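Molybdopterin biosynthesis moeA protein (Pyrococcus horikoshii, PDB 1WU2) probably takes part in building the molybdenum cofactor, inserting the metal into molybdopterin as other MoeA proteins do. Local coordinates at residues D43-F48 against G151-R156; K270-L275 against E291-M296; A330-D335 against G353-I358; E66-A71 against R133-G138. All blocks are in the same frame, centred on the assembly; numbering follows the deposited sequence.

All four contacts are partly buried, and none touches another. Contacts 1 and 4 both belong to the MoeA N-terminal region, but their centres are about 35 Å apart. Contact 2 lies in the probable molybdopterin-binding domain and contact 3 in the C-terminal region. Contacts 1 and 3 are strand pairings, antiparallel and parallel, carried mainly by backbone hydrogen bonds, and both reach the second subunit. Contact 2 sets a loop on a strand and its turn; contact 4 sets loop on loop. Each has one hydrogen bond between a side chain and a backbone N-H. Contact 4 is nearest the surface, with five of eight touching residues exposed, against one of ten in contact 3.

Contact 1: residues D43-F48 against G151-R156; sequences DIVTEF and GEVVLR
Asp43 opens the contact beside Arg156. Its OD1 lies 3.4 Å from Arg156 CA and also accepts a hydrogen bond from Lys157 N, just past the segment. Its OD2 is near the edge of the Arg156 guanidinium, but at 4.5 Å from NH1 it is too far for a salt bridge. Val153 CG1 covers one face of that guanidinium, toward its rim.

Ile44 is bonded through both backbone polar atoms. Its N gives to Leu155 O at 3.0 Å, and its O accepts from Val154 N at 3.1 Å. Ile44 and Leu155 form an antiparallel hydrogen-bonded pair. The Ile44 and Val154 side chains cross at a slant, and their CG2 methyls meet at 4.0 Å.

Val45 pairs with Val153 as a non-hydrogen-bonded pair. The register shifts by one residue here, which makes a beta bulge: Val154 is the extra residue. With CG1 anti to the backbone N (chi1 -177°), Val45 lays that methyl 3.5 Å from Gly151 C. Its CG2 faces Val153 CG2.

Thr46 closes the pairing. Its N gives to Glu152 O, and its O takes Gly151 N at 2.9 Å. Its OG1 reaches forward to Phe48 O at 2.7 Å, in the carbonyl plane and on a lone pair. Its CB rests on Val154 CG1.

The result is a short two-stranded antiparallel sheet in the MoeA N-terminal region. Ile44 and Leu155 turn their side chains to Leu169 of helix 163-171, and Val154 meets Met168 there. Leu155 also packs on Leu370 of the second subunit.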
loop_
_atom_site.group_PDB
_atom_site.type_symbol
_atom_site.label_atom_id
_atom_site.label_comp_id
_atom_site.label_asym_id
_atom_site.label_seq_id
_atom_site.Cartn_x
_atom_site.Cartn_y
_atom_site.Cartn_z
ATOM N N ASP A 43 14.785 16.861 -0.180
ATOM C CA ASP A 43 15.328 16.374 -1.444
ATOM C C ASP A 43 16.662 15.665 -1.192
ATOM O O ASP A 43 17.456 16.097 -0.354
ATOM C CB ASP A 43 15.564 17.537 -2.419
ATOM C CG ASP A 43 14.273 18.114 -2.998
ATOM O OD1 ASP A 43 13.202 17.471 -2.931
ATOM O OD2 ASP A 43 14.246 19.224 -3.559
ATOM N N ILE A 44 16.893 14.576 -1.922
ATOM C CA ILE A 44 18.156 13.848 -1.896
ATOM C C ILE A 44 18.886 14.179 -3.190
ATOM O O ILE A 44 18.393 13.886 -4.275
ATOM C CB ILE A 44 17.902 12.325 -1.790
ATOM C CG1 ILE A 44 17.097 11.989 -0.529
ATOM C CG2 ILE A 44 19.216 11.553 -1.802
ATOM C CD1 ILE A 44 17.784 12.344 0.775
ATOM N N VAL A 45 20.048 14.812 -3.065
ATOM C CA VAL A 45 20.870 15.178 -4.211
ATOM C C VAL A 45 22.109 14.293 -4.237
ATOM O O VAL A 45 22.819 14.180 -3.240
ATOM C CB VAL A 45 21.312 16.659 -4.146
ATOM C CG1 VAL A 45 22.111 17.039 -5.386
ATOM C CG2 VAL A 45 20.104 17.571 -3.987
ATOM N N THR A 46 22.354 13.661 -5.377
ATOM C CA THR A 46 23.542 12.836 -5.572
ATOM C C THR A 46 24.808 13.685 -5.707
ATOM O O THR A 46 24.784 14.749 -6.321
ATOM C CB THR A 46 23.361 11.909 -6.810
ATOM O OG1 THR A 46 24.530 11.110 -7.002
ATOM C CG2 THR A 46 23.252 12.691 -8.117
ATOM N N GLU A 47 25.904 13.212 -5.116
ATOM C CA GLU A 47 27.217 13.837 -5.274
ATOM C C GLU A 47 28.085 13.026 -6.249
ATOM O O GLU A 47 29.256 13.345 -6.457
ATOM C CB GLU A 47 27.925 13.967 -3.911
ATOM C CG GLU A 47 27.378 15.063 -2.997
ATOM C CD GLU A 47 27.377 16.446 -3.640
ATOM O OE1 GLU A 47 28.462 16.963 -3.971
ATOM O OE2 GLU A 47 26.286 17.017 -3.826
ATOM N N PHE A 48 27.500 11.987 -6.842
ATOM C CA PHE A 48 28.184 11.129 -7.805
ATOM C C PHE A 48 27.396 11.006 -9.113
ATOM O O PHE A 48 26.166 10.960 -9.103
ATOM C CB PHE A 48 28.380 9.728 -7.214
ATOM C CG PHE A 48 29.041 9.719 -5.856
ATOM C CD1 PHE A 48 28.275 9.701 -4.695
ATOM C CD2 PHE A 48 30.425 9.715 -5.742
ATOM C CE1 PHE A 48 28.877 9.690 -3.446
ATOM C CE2 PHE A 48 31.038 9.700 -4.493
ATOM C CZ PHE A 48 30.261 9.687 -3.342
ATOM N N GLY A 151 24.824 16.341 -8.772
ATOM C CA GLY A 151 24.060 17.516 -8.392
ATOM C C GLY A 151 22.604 17.483 -8.837
ATOM O O GLY A 151 21.966 18.523 -8.948
ATOM N N GLU A 152 22.083 16.286 -9.095
ATOM C CA GLU A 152 20.711 16.104 -9.552
ATOM C C GLU A 152 19.868 15.546 -8.413
ATOM O O GLU A 152 20.352 14.740 -7.618
ATOM C CB GLU A 152 20.694 15.132 -10.729
ATOM C CG GLU A 152 19.421 15.118 -11.553
ATOM C CD GLU A 152 19.562 14.264 -12.803
ATOM O OE1 GLU A 152 19.541 13.016 -12.683
ATOM O OE2 GLU A 152 19.704 14.841 -13.904
ATOM N N VAL A 153 18.613 15.988 -8.332
ATOM C CA VAL A 153 17.658 15.441 -7.372
ATOM C C VAL A 153 17.209 14.073 -7.873
ATOM O O VAL A 153 16.699 13.959 -8.985
ATOM C CB VAL A 153 16.424 16.363 -7.183
ATOM C CG1 VAL A 153 15.390 15.717 -6.256
ATOM C CG2 VAL A 153 16.842 17.714 -6.633
ATOM N N VAL A 154 17.425 13.044 -7.053
ATOM C CA VAL A 154 17.036 11.667 -7.370
ATOM C C VAL A 154 15.763 11.237 -6.635
ATOM O O VAL A 154 15.024 10.386 -7.123
ATOM C CB VAL A 154 18.184 10.661 -7.066
ATOM C CG1 VAL A 154 19.477 11.115 -7.727
ATOM C CG2 VAL A 154 18.397 10.481 -5.560
ATOM N N LEU A 155 15.527 11.814 -5.459
ATOM C CA LEU A 155 14.309 11.563 -4.690
ATOM C C LEU A 155 13.797 12.865 -4.084
ATOM O O LEU A 155 14.537 13.563 -3.393
ATOM C CB LEU A 155 14.577 10.558 -3.570
ATOM C CG LEU A 155 14.782 9.101 -3.990
ATOM C CD1 LEU A 155 15.390 8.305 -2.844
ATOM C CD2 LEU A 155 13.477 8.477 -4.439
ATOM N N ARG A 156 12.528 13.178 -4.335
ATOM C CA ARG A 156 11.927 14.417 -3.853
ATOM C C ARG A 156 11.526 14.305 -2.394
ATOM O O ARG A 156 11.347 13.205 -1.866
ATOM C CB ARG A 156 10.685 14.783 -4.673
ATOM C CG ARG A 156 10.923 14.949 -6.165
ATOM C CD ARG A 156 11.593 16.255 -6.550
ATOM N NE ARG A 156 11.961 16.268 -7.968
ATOM C CZ ARG A 156 12.831 17.111 -8.523
ATOM N NH1 ARG A 156 13.439 18.046 -7.796
ATOM N NH2 ARG A 156 13.093 17.025 -9.824
#

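Contact 2: residues K270-L275 against E291-M296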
loop_
_atom_site.group_PDB
_atom_site.type_symbol
_atom_site.label_atom_id
_atom_site.label_comp_id
_atom_site.label_asym_id
_atom_site.label_seq_id
_atom_site.Cartn_x
_atom_site.Cartn_y
_atom_site.Cartn_z
ATOM N N LYS A 270 -17.236 21.121 26.301
ATOM C CA LYS A 270 -16.713 21.339 27.647
ATOM C C LYS A 270 -15.247 20.916 27.788
ATOM O O LYS A 270 -14.555 21.381 28.694
ATOM C CB LYS A 270 -17.578 20.598 28.674
ATOM C CG LYS A 270 -19.034 21.077 28.698
ATOM C CD LYS A 270 -19.649 21.038 30.099
ATOM C CE LYS A 270 -20.238 19.669 30.439
ATOM N NZ LYS A 270 -19.541 19.021 31.584
ATOM N N PHE A 271 -14.780 20.042 26.897
ATOM C CA PHE A 271 -13.391 19.570 26.913
ATOM C C PHE A 271 -12.499 20.240 25.867
ATOM O O PHE A 271 -11.281 20.289 26.034
ATOM C CB PHE A 271 -13.346 18.060 26.683
ATOM C CG PHE A 271 -14.162 17.274 27.662
ATOM C CD1 PHE A 271 -13.919 17.374 29.025
ATOM C CD2 PHE A 271 -15.172 16.428 27.220
ATOM C CE1 PHE A 271 -14.669 16.647 29.935
ATOM C CE2 PHE A 271 -15.928 15.698 28.123
ATOM C CZ PHE A 271 -15.675 15.809 29.484
ATOM N N VAL A 272 -13.104 20.733 24.787
ATOM C CA VAL A 272 -12.357 21.264 23.650
ATOM C C VAL A 272 -12.970 22.563 23.132
ATOM O O VAL A 272 -14.190 22.694 23.061
ATOM C CB VAL A 272 -12.331 20.246 22.481
ATOM C CG1 VAL A 272 -11.525 20.785 21.305
ATOM C CG2 VAL A 272 -11.774 18.899 22.944
ATOM N N ASN A 273 -12.112 23.509 22.760
ATOM C CA ASN A 273 -12.541 24.707 22.048
ATOM C C ASN A 273 -12.599 24.400 20.550
ATOM O O ASN A 273 -11.576 24.387 19.862
ATOM C CB ASN A 273 -11.605 25.886 22.343
ATOM C CG ASN A 273 -12.309 27.223 22.234
ATOM O OD1 ASN A 273 -12.794 27.598 21.165
ATOM N ND2 ASN A 273 -12.380 27.949 23.347
ATOM N N LEU A 274 -13.808 24.156 20.056
ATOM C CA LEU A 274 -14.010 23.567 18.734
ATOM C C LEU A 274 -14.117 24.600 17.611
ATOM O O LEU A 274 -14.848 25.582 17.728
ATOM C CB LEU A 274 -15.276 22.704 18.749
ATOM C CG LEU A 274 -15.309 21.594 19.808
ATOM C CD1 LEU A 274 -16.735 21.179 20.130
ATOM C CD2 LEU A 274 -14.487 20.392 19.360
ATOM N N LEU A 275 -13.373 24.369 16.530
ATOM C CA LEU A 275 -13.577 25.089 15.275
ATOM C C LEU A 275 -14.909 24.684 14.651
ATOM O O LEU A 275 -15.658 25.532 14.163
ATOM C CB LEU A 275 -12.446 24.796 14.284
ATOM C CG LEU A 275 -11.067 25.351 14.632
ATOM C CD1 LEU A 275 -10.011 24.746 13.718
ATOM C CD2 LEU A 275 -11.055 26.871 14.537
ATOM N N GLU A 291 -8.102 22.442 18.531
ATOM C CA GLU A 291 -6.885 22.364 19.353
ATOM C C GLU A 291 -6.157 21.023 19.222
ATOM O O GLU A 291 -5.725 20.445 20.224
ATOM C CB GLU A 291 -7.203 22.628 20.829
ATOM C CG GLU A 291 -8.063 23.849 21.088
ATOM C CD GLU A 291 -8.107 24.209 22.563
ATOM O OE1 GLU A 291 -7.350 25.116 22.971
ATOM O OE2 GLU A 291 -8.887 23.583 23.316
ATOM N N LYS A 292 -6.024 20.545 17.984
ATOM C CA LYS A 292 -5.365 19.267 17.676
ATOM C C LYS A 292 -6.146 18.029 18.140
ATOM O O LYS A 292 -5.599 16.931 18.140
ATOM C CB LYS A 292 -3.937 19.218 18.254
ATOM C CG LYS A 292 -3.104 20.480 18.050
ATOM C CD LYS A 292 -3.050 20.886 16.590
ATOM C CE LYS A 292 -1.938 21.890 16.331
ATOM N NZ LYS A 292 -2.367 22.947 15.386
ATOM N N VAL A 293 -7.414 18.196 18.511
ATOM C CA VAL A 293 -8.219 17.101 19.053
ATOM C C VAL A 293 -9.344 16.729 18.086
ATOM O O VAL A 293 -10.156 17.568 17.712
ATOM C CB VAL A 293 -8.824 17.459 20.427
ATOM C CG1 VAL A 293 -9.514 16.249 21.043
ATOM C CG2 VAL A 293 -7.749 17.983 21.367
ATOM N N PHE A 294 -9.386 15.456 17.710
ATOM C CA PHE A 294 -10.357 14.926 16.763
ATOM C C PHE A 294 -11.430 14.160 17.537
ATOM O O PHE A 294 -11.140 13.122 18.127
ATOM C CB PHE A 294 -9.668 13.959 15.787
ATOM C CG PHE A 294 -8.673 14.614 14.859
ATOM C CD1 PHE A 294 -8.912 14.662 13.491
ATOM C CD2 PHE A 294 -7.492 15.155 15.343
ATOM C CE1 PHE A 294 -7.999 15.253 12.629
ATOM C CE2 PHE A 294 -6.578 15.751 14.486
ATOM C CZ PHE A 294 -6.831 15.798 13.128
ATOM N N ILE A 295 -12.660 14.670 17.533
ATOM C CA ILE A 295 -13.787 13.998 18.187
ATOM C C ILE A 295 -14.404 12.977 17.224
ATOM O O ILE A 295 -14.968 13.349 16.197
ATOM C CB ILE A 295 -14.885 15.008 18.651
ATOM C CG1 ILE A 295 -14.295 16.337 19.156
ATOM C CG2 ILE A 295 -15.758 14.381 19.732
ATOM C CD1 ILE A 295 -13.246 16.209 20.246
HETATM N N MSE A 296 -14.311 11.697 17.574
HETATM C CA MSE A 296 -14.751 10.607 16.701
HETATM C C MSE A 296 -16.029 9.949 17.240
HETATM O O MSE A 296 -16.501 10.290 18.327
HETATM C CB MSE A 296 -13.639 9.561 16.519
HETATM C CG MSE A 296 -12.210 10.095 16.649
HETATM SE SE MSE A 296 -11.072 9.769 15.086
HETATM C CE MSE A 296 -11.850 11.066 13.955
#
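The loop 270-275 passes over strand 293-295 without pairing with it. The closest CA atoms, those of Asn273 and Glu291, are 6.7 Å apart. The strand belongs to the mixed sheet of the probable molybdopterin-binding domain, where it runs parallel to strand 252-255. Strands 288-290 and 293-295 form a beta hairpin, and Glu291 and Lys292, both with positive phi, are its two-residue turn, with angles close to type I'.

Apolar side chains join loop and strand. Val272 points toward the strand. Its CG2 meets Val293 CG1 at 4.0 Å, where the two side chains cross. The same methyl meets Ile295 CD1 tip to tip at 4.1 Å. Leu274 starts away from the strand, but its CD2 swings back to Ile295 CG1, and these two side chains cross at about a right angle. Val293 and Ile295 also touch Leu255 of the neighbouring strand. Phe294 points away from the loop, to Val311 and Ala314 of helix 300-319.

One polar contact is added by Glu291, whose chain is extended beyond CG and reaches across to the loop. Its OE2 accepts the Asn273 N-H at 3.3 Å in a nearly straight bond (168°), with the nitrogen standing above the carboxylate plane.

Contact 3: residues A330-D335 against G353-I358; sequences AILQDD and GIARVI
Backbone hydrogen bonds join Ile331 and Gln333 to Gly353 and Ala355. Ile331 N gives to Gly353 O at 3.2 Å. Ile331 O accepts from Ala355 N at 3.0 Å, and Gln333 N gives to Ala355 O at the same distance. Ile331 thus bonds to the residues before and after Ile354, and Ala355 is gripped in turn through both its N and its O. Ile354 CA adds a CH...O contact to Ile331 O.

This pattern is a parallel beta pair, with Ile331 level with Ile354 and Leu332 level with Ala355. The axes of the short strands 330-332 and 354-357 cross at 39°. They lie in the mixed sheet of the MoeA C-terminal region. Strand 343-351 runs antiparallel on the other side of strand 354-357, and strand 390-395 does so beside strand 327-332.

Apolar contacts gather on the face of Leu332 and Ala355. Ala355 CB meets Ala330 CB and Leu332 CD1, each at 4.0 Å. Leu332 CD1 also reaches Val357 CG2. On the face of Ile331 and Ile354, Ile331 CD1 lies 3.5 Å from Gly353 O, and Ile331 packs on Lys329 of the second subunit.

Gln333 and Arg356 lie side by side and point the same way, both with CG anti to the backbone N (chi1 180° in Arg356). Gln333 OE1 rests 3.4 Å from Arg356 CB, and its amide lies along the arginine's CG and CD. The amide and guanidinium planes are 54° apart. Shortening Arg356 to an alanine would take away CG and CD and would probably leave the Gln333 amide free to turn. Asp334 OD2 accepts a weak bond from Val357 N at 3.4 Å and forms a salt bridge with Lys359.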
loop_
_atom_site.group_PDB
_atom_site.type_symbol
_atom_site.label_atom_id
_atom_site.label_comp_id
_atom_site.label_asym_id
_atom_site.label_seq_id
_atom_site.Cartn_x
_atom_site.Cartn_y
_atom_site.Cartn_z
ATOM N N ALA A 330 -13.461 3.309 -12.371
ATOM C CA ALA A 330 -14.230 2.064 -12.302
ATOM C C ALA A 330 -15.676 2.237 -12.763
ATOM O O ALA A 330 -16.276 3.286 -12.566
ATOM C CB ALA A 330 -14.201 1.511 -10.889
ATOM N N ILE A 331 -16.226 1.190 -13.372
ATOM C CA ILE A 331 -17.630 1.168 -13.762
ATOM C C ILE A 331 -18.446 0.683 -12.574
ATOM O O ILE A 331 -18.134 -0.338 -11.972
ATOM C CB ILE A 331 -17.843 0.249 -14.985
ATOM C CG1 ILE A 331 -17.030 0.760 -16.179
ATOM C CG2 ILE A 331 -19.332 0.161 -15.348
ATOM C CD1 ILE A 331 -15.813 -0.085 -16.499
ATOM N N LEU A 332 -19.507 1.415 -12.255
ATOM C CA LEU A 332 -20.294 1.156 -11.057
ATOM C C LEU A 332 -21.301 0.031 -11.301
ATOM O O LEU A 332 -22.063 0.076 -12.260
ATOM C CB LEU A 332 -21.013 2.438 -10.637
ATOM C CG LEU A 332 -21.535 2.551 -9.206
ATOM C CD1 LEU A 332 -20.421 2.419 -8.187
ATOM C CD2 LEU A 332 -22.255 3.885 -9.051
ATOM N N GLN A 333 -21.298 -0.973 -10.426
ATOM C CA GLN A 333 -22.155 -2.148 -10.582
ATOM C C GLN A 333 -23.615 -1.877 -10.227
ATOM O O GLN A 333 -24.517 -2.418 -10.866
ATOM C CB GLN A 333 -21.641 -3.311 -9.722
ATOM C CG GLN A 333 -22.288 -4.656 -10.055
ATOM C CD GLN A 333 -21.712 -5.807 -9.249
ATOM O OE1 GLN A 333 -20.496 -5.959 -9.154
ATOM N NE2 GLN A 333 -22.587 -6.622 -8.671
ATOM N N ASP A 334 -23.835 -1.058 -9.199
ATOM C CA ASP A 334 -25.173 -0.830 -8.651
ATOM C C ASP A 334 -25.498 0.654 -8.537
ATOM O O ASP A 334 -24.605 1.497 -8.555
ATOM C CB ASP A 334 -25.294 -1.476 -7.265
ATOM C CG ASP A 334 -24.655 -2.857 -7.200
ATOM O OD1 ASP A 334 -25.144 -3.777 -7.891
ATOM O OD2 ASP A 334 -23.662 -3.110 -6.485
ATOM N N ASP A 335 -26.785 0.960 -8.409
ATOM C CA ASP A 335 -27.239 2.326 -8.169
ATOM C C ASP A 335 -26.919 2.714 -6.726
ATOM O O ASP A 335 -27.087 1.903 -5.812
ATOM C CB ASP A 335 -28.753 2.455 -8.397
ATOM C CG ASP A 335 -29.180 2.081 -9.811
ATOM O OD1 ASP A 335 -30.266 1.482 -9.969
ATOM O OD2 ASP A 335 -28.506 2.342 -10.823
ATOM N N GLY A 353 -11.944 -3.875 -12.786
ATOM C CA GLY A 353 -12.446 -2.595 -13.260
ATOM C C GLY A 353 -13.890 -2.283 -12.898
ATOM O O GLY A 353 -14.528 -1.481 -13.574
ATOM N N ILE A 354 -14.405 -2.902 -11.838
ATOM C CA ILE A 354 -15.812 -2.755 -11.459
ATOM C C ILE A 354 -15.940 -2.468 -9.960
ATOM O O ILE A 354 -15.405 -3.202 -9.137
ATOM C CB ILE A 354 -16.610 -4.030 -11.853
ATOM C CG1 ILE A 354 -16.834 -4.078 -13.369
ATOM C CG2 ILE A 354 -17.965 -4.089 -11.135
ATOM C CD1 ILE A 354 -16.826 -5.474 -13.947
ATOM N N ALA A 355 -16.652 -1.393 -9.626
ATOM C CA ALA A 355 -16.937 -1.014 -8.243
ATOM C C ALA A 355 -18.280 -1.585 -7.772
ATOM O O ALA A 355 -19.340 -1.082 -8.144
ATOM C CB ALA A 355 -16.937 0.506 -8.107
ATOM N N ARG A 356 -18.221 -2.632 -6.953
ATOM C CA ARG A 356 -19.407 -3.258 -6.371
ATOM C C ARG A 356 -19.696 -2.633 -5.010
ATOM O O ARG A 356 -18.869 -2.698 -4.108
ATOM C CB ARG A 356 -19.185 -4.766 -6.216
ATOM C CG ARG A 356 -20.363 -5.524 -5.605
ATOM C CD ARG A 356 -20.259 -7.043 -5.724
ATOM N NE ARG A 356 -19.086 -7.585 -5.031
ATOM C CZ ARG A 356 -18.966 -7.724 -3.707
ATOM N NH1 ARG A 356 -19.947 -7.366 -2.884
ATOM N NH2 ARG A 356 -17.848 -8.233 -3.197
ATOM N N VAL A 357 -20.874 -2.040 -4.860
ATOM C CA VAL A 357 -21.229 -1.340 -3.630
ATOM C C VAL A 357 -21.615 -2.319 -2.518
ATOM O O VAL A 357 -22.504 -3.154 -2.693
ATOM C CB VAL A 357 -22.391 -0.348 -3.868
ATOM C CG1 VAL A 357 -22.838 0.309 -2.563
ATOM C CG2 VAL A 357 -21.978 0.718 -4.871
ATOM N N ILE A 358 -20.930 -2.213 -1.382
ATOM C CA ILE A 358 -21.327 -2.914 -0.168
ATOM C C ILE A 358 -22.274 -2.014 0.613
ATOM O O ILE A 358 -21.881 -0.942 1.077
ATOM C CB ILE A 358 -20.098 -3.272 0.695
ATOM C CG1 ILE A 358 -19.138 -4.161 -0.095
ATOM C CG2 ILE A 358 -20.519 -3.989 1.980
ATOM C CD1 ILE A 358 -17.923 -3.444 -0.550
#

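Contact 4: residues E66-A71 against R133-G138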
loop_
_atom_site.group_PDB
_atom_site.type_symbol
_atom_site.label_atom_id
_atom_site.label_comp_id
_atom_site.label_asym_id
_atom_site.label_seq_id
_atom_site.Cartn_x
_atom_site.Cartn_y
_atom_site.Cartn_z
ATOM N N GLU A 66 31.458 10.979 -37.133
ATOM C CA GLU A 66 31.605 11.878 -38.279
ATOM C C GLU A 66 32.260 11.199 -39.488
ATOM O O GLU A 66 31.951 11.531 -40.631
ATOM C CB GLU A 66 32.433 13.111 -37.880
ATOM C CG GLU A 66 31.716 14.098 -36.959
ATOM C CD GLU A 66 31.619 13.619 -35.517
ATOM O OE1 GLU A 66 32.647 13.173 -34.951
ATOM O OE2 GLU A 66 30.510 13.689 -34.945
ATOM N N ASP A 67 33.156 10.249 -39.224
ATOM C CA ASP A 67 33.916 9.566 -40.274
ATOM C C ASP A 67 33.105 8.607 -41.148
ATOM O O ASP A 67 33.608 8.133 -42.166
ATOM C CB ASP A 67 35.071 8.774 -39.645
ATOM C CG ASP A 67 36.180 9.669 -39.125
ATOM O OD1 ASP A 67 36.200 10.873 -39.459
ATOM O OD2 ASP A 67 37.073 9.247 -38.364
ATOM N N THR A 68 31.867 8.313 -40.755
ATOM C CA THR A 68 31.064 7.290 -41.424
ATOM C C THR A 68 29.747 7.831 -41.989
ATOM O O THR A 68 28.866 7.053 -42.348
ATOM C CB THR A 68 30.767 6.142 -40.434
ATOM O OG1 THR A 68 29.954 6.624 -39.359
ATOM C CG2 THR A 68 32.041 5.664 -39.741
ATOM N N PHE A 69 29.612 9.153 -42.078
ATOM C CA PHE A 69 28.369 9.763 -42.556
ATOM C C PHE A 69 28.101 9.466 -44.036
ATOM O O PHE A 69 26.946 9.429 -44.462
ATOM C CB PHE A 69 28.383 11.282 -42.314
ATOM C CG PHE A 69 28.153 11.684 -40.870
ATOM C CD1 PHE A 69 27.952 10.737 -39.866
ATOM C CD2 PHE A 69 28.139 13.028 -40.521
ATOM C CE1 PHE A 69 27.741 11.130 -38.550
ATOM C CE2 PHE A 69 27.930 13.424 -39.206
ATOM C CZ PHE A 69 27.730 12.473 -38.220
ATOM N N GLN A 70 29.164 9.247 -44.805
ATOM C CA GLN A 70 29.049 8.919 -46.227
ATOM C C GLN A 70 29.308 7.425 -46.454
ATOM O O GLN A 70 29.938 7.033 -47.439
ATOM C CB GLN A 70 30.024 9.784 -47.046
ATOM C CG GLN A 70 29.441 11.112 -47.531
ATOM C CD GLN A 70 28.738 11.899 -46.436
ATOM O OE1 GLN A 70 29.370 12.665 -45.709
ATOM N NE2 GLN A 70 27.426 11.715 -46.323
ATOM N N ALA A 71 28.801 6.595 -45.542
ATOM C CA ALA A 71 29.003 5.150 -45.600
ATOM C C ALA A 71 27.765 4.466 -46.160
ATOM O O ALA A 71 26.647 4.730 -45.718
ATOM C CB ALA A 71 29.327 4.604 -44.219
ATOM N N ARG A 133 27.487 1.315 -42.891
ATOM C CA ARG A 133 26.377 2.222 -42.602
ATOM C C ARG A 133 26.785 3.353 -41.654
ATOM O O ARG A 133 27.686 3.179 -40.833
ATOM C CB ARG A 133 25.211 1.439 -41.992
ATOM C CG ARG A 133 24.093 1.121 -42.970
ATOM C CD ARG A 133 24.241 -0.221 -43.663
ATOM N NE ARG A 133 23.477 -0.300 -44.909
ATOM C CZ ARG A 133 23.219 -1.433 -45.567
ATOM N NH1 ARG A 133 23.660 -2.604 -45.114
ATOM N NH2 ARG A 133 22.512 -1.397 -46.692
ATOM N N PRO A 134 26.122 4.508 -41.754
ATOM C CA PRO A 134 26.448 5.647 -40.887
ATOM C C PRO A 134 26.189 5.392 -39.403
ATOM O O PRO A 134 25.130 4.884 -39.026
ATOM C CB PRO A 134 25.539 6.768 -41.409
ATOM C CG PRO A 134 25.117 6.329 -42.762
ATOM C CD PRO A 134 25.037 4.840 -42.694
ATOM N N VAL A 135 27.169 5.760 -38.581
ATOM C CA VAL A 135 27.108 5.608 -37.138
ATOM C C VAL A 135 26.753 6.959 -36.521
ATOM O O VAL A 135 27.359 7.977 -36.854
ATOM C CB VAL A 135 28.465 5.115 -36.583
ATOM C CG1 VAL A 135 28.457 5.060 -35.057
ATOM C CG2 VAL A 135 28.807 3.751 -37.168
ATOM N N ALA A 136 25.771 6.962 -35.627
ATOM C CA ALA A 136 25.337 8.183 -34.951
ATOM C C ALA A 136 26.330 8.580 -33.859
ATOM O O ALA A 136 26.943 7.709 -33.243
ATOM C CB ALA A 136 23.959 7.984 -34.347
ATOM N N PRO A 137 26.505 9.884 -33.628
ATOM C CA PRO A 137 27.242 10.355 -32.451
ATOM C C PRO A 137 26.563 9.903 -31.158
ATOM O O PRO A 137 25.371 10.135 -30.972
ATOM C CB PRO A 137 27.193 11.884 -32.586
ATOM C CG PRO A 137 26.914 12.135 -34.024
ATOM C CD PRO A 137 26.055 11.005 -34.474
ATOM N N GLY A 138 27.323 9.242 -30.293
ATOM C CA GLY A 138 26.815 8.746 -29.025
ATOM C C GLY A 138 26.249 7.341 -29.122
ATOM O O GLY A 138 25.620 6.866 -28.179
#
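Thr68 and Val135 join two loops beside strands 60-63 and 115-118 of the six-stranded mixed sheet in the MoeA N-terminal region. This is a loop-to-loop contact with no strand pairing. Residues 66-71 follow strand 60-63 and include a type I beta turn from Thr68 to Ala71. Residues 133-138 follow strand 128-131 and run extended past that turn.

One hydrogen bond crosses the contact: Val135 N gives to Thr68 OG1 at 3.0 Å, with an angle of 162°. Thr68 OG1 sits between its own backbone N and carbonyl carbon (chi1 65°). From there it reaches both Val135 N and Ala65 O, to which it is also hydrogen-bonded. A valine in place of Thr68 would probably leave the buried Val135 N-H without its acceptor and lose the tie to Ala65.

Pro134 packs against the backbone of the turn. Its CA makes a CH...O contact with Thr68 O at 3.2 Å, and its CD lies 3.4 Å from Ala71 O. Ala71 CB points at the Arg133 backbone, 3.8 Å from its C. The Val135 side chain also packs on Ile63 and on Ala115 and Ile117 of strand 115-118.

The outer end is made by Phe69 and Pro137. Pro137 CG touches the ring edge at CZ, 4.3 Å away. The same CG lies near Glu66 OE2, which is bonded to Asn114. Glu66 CA covers one face of the Phe69 ring over its centre. At the ring's edge and in its plane, Val135 O lies 3.6 Å from Phe69 CE1.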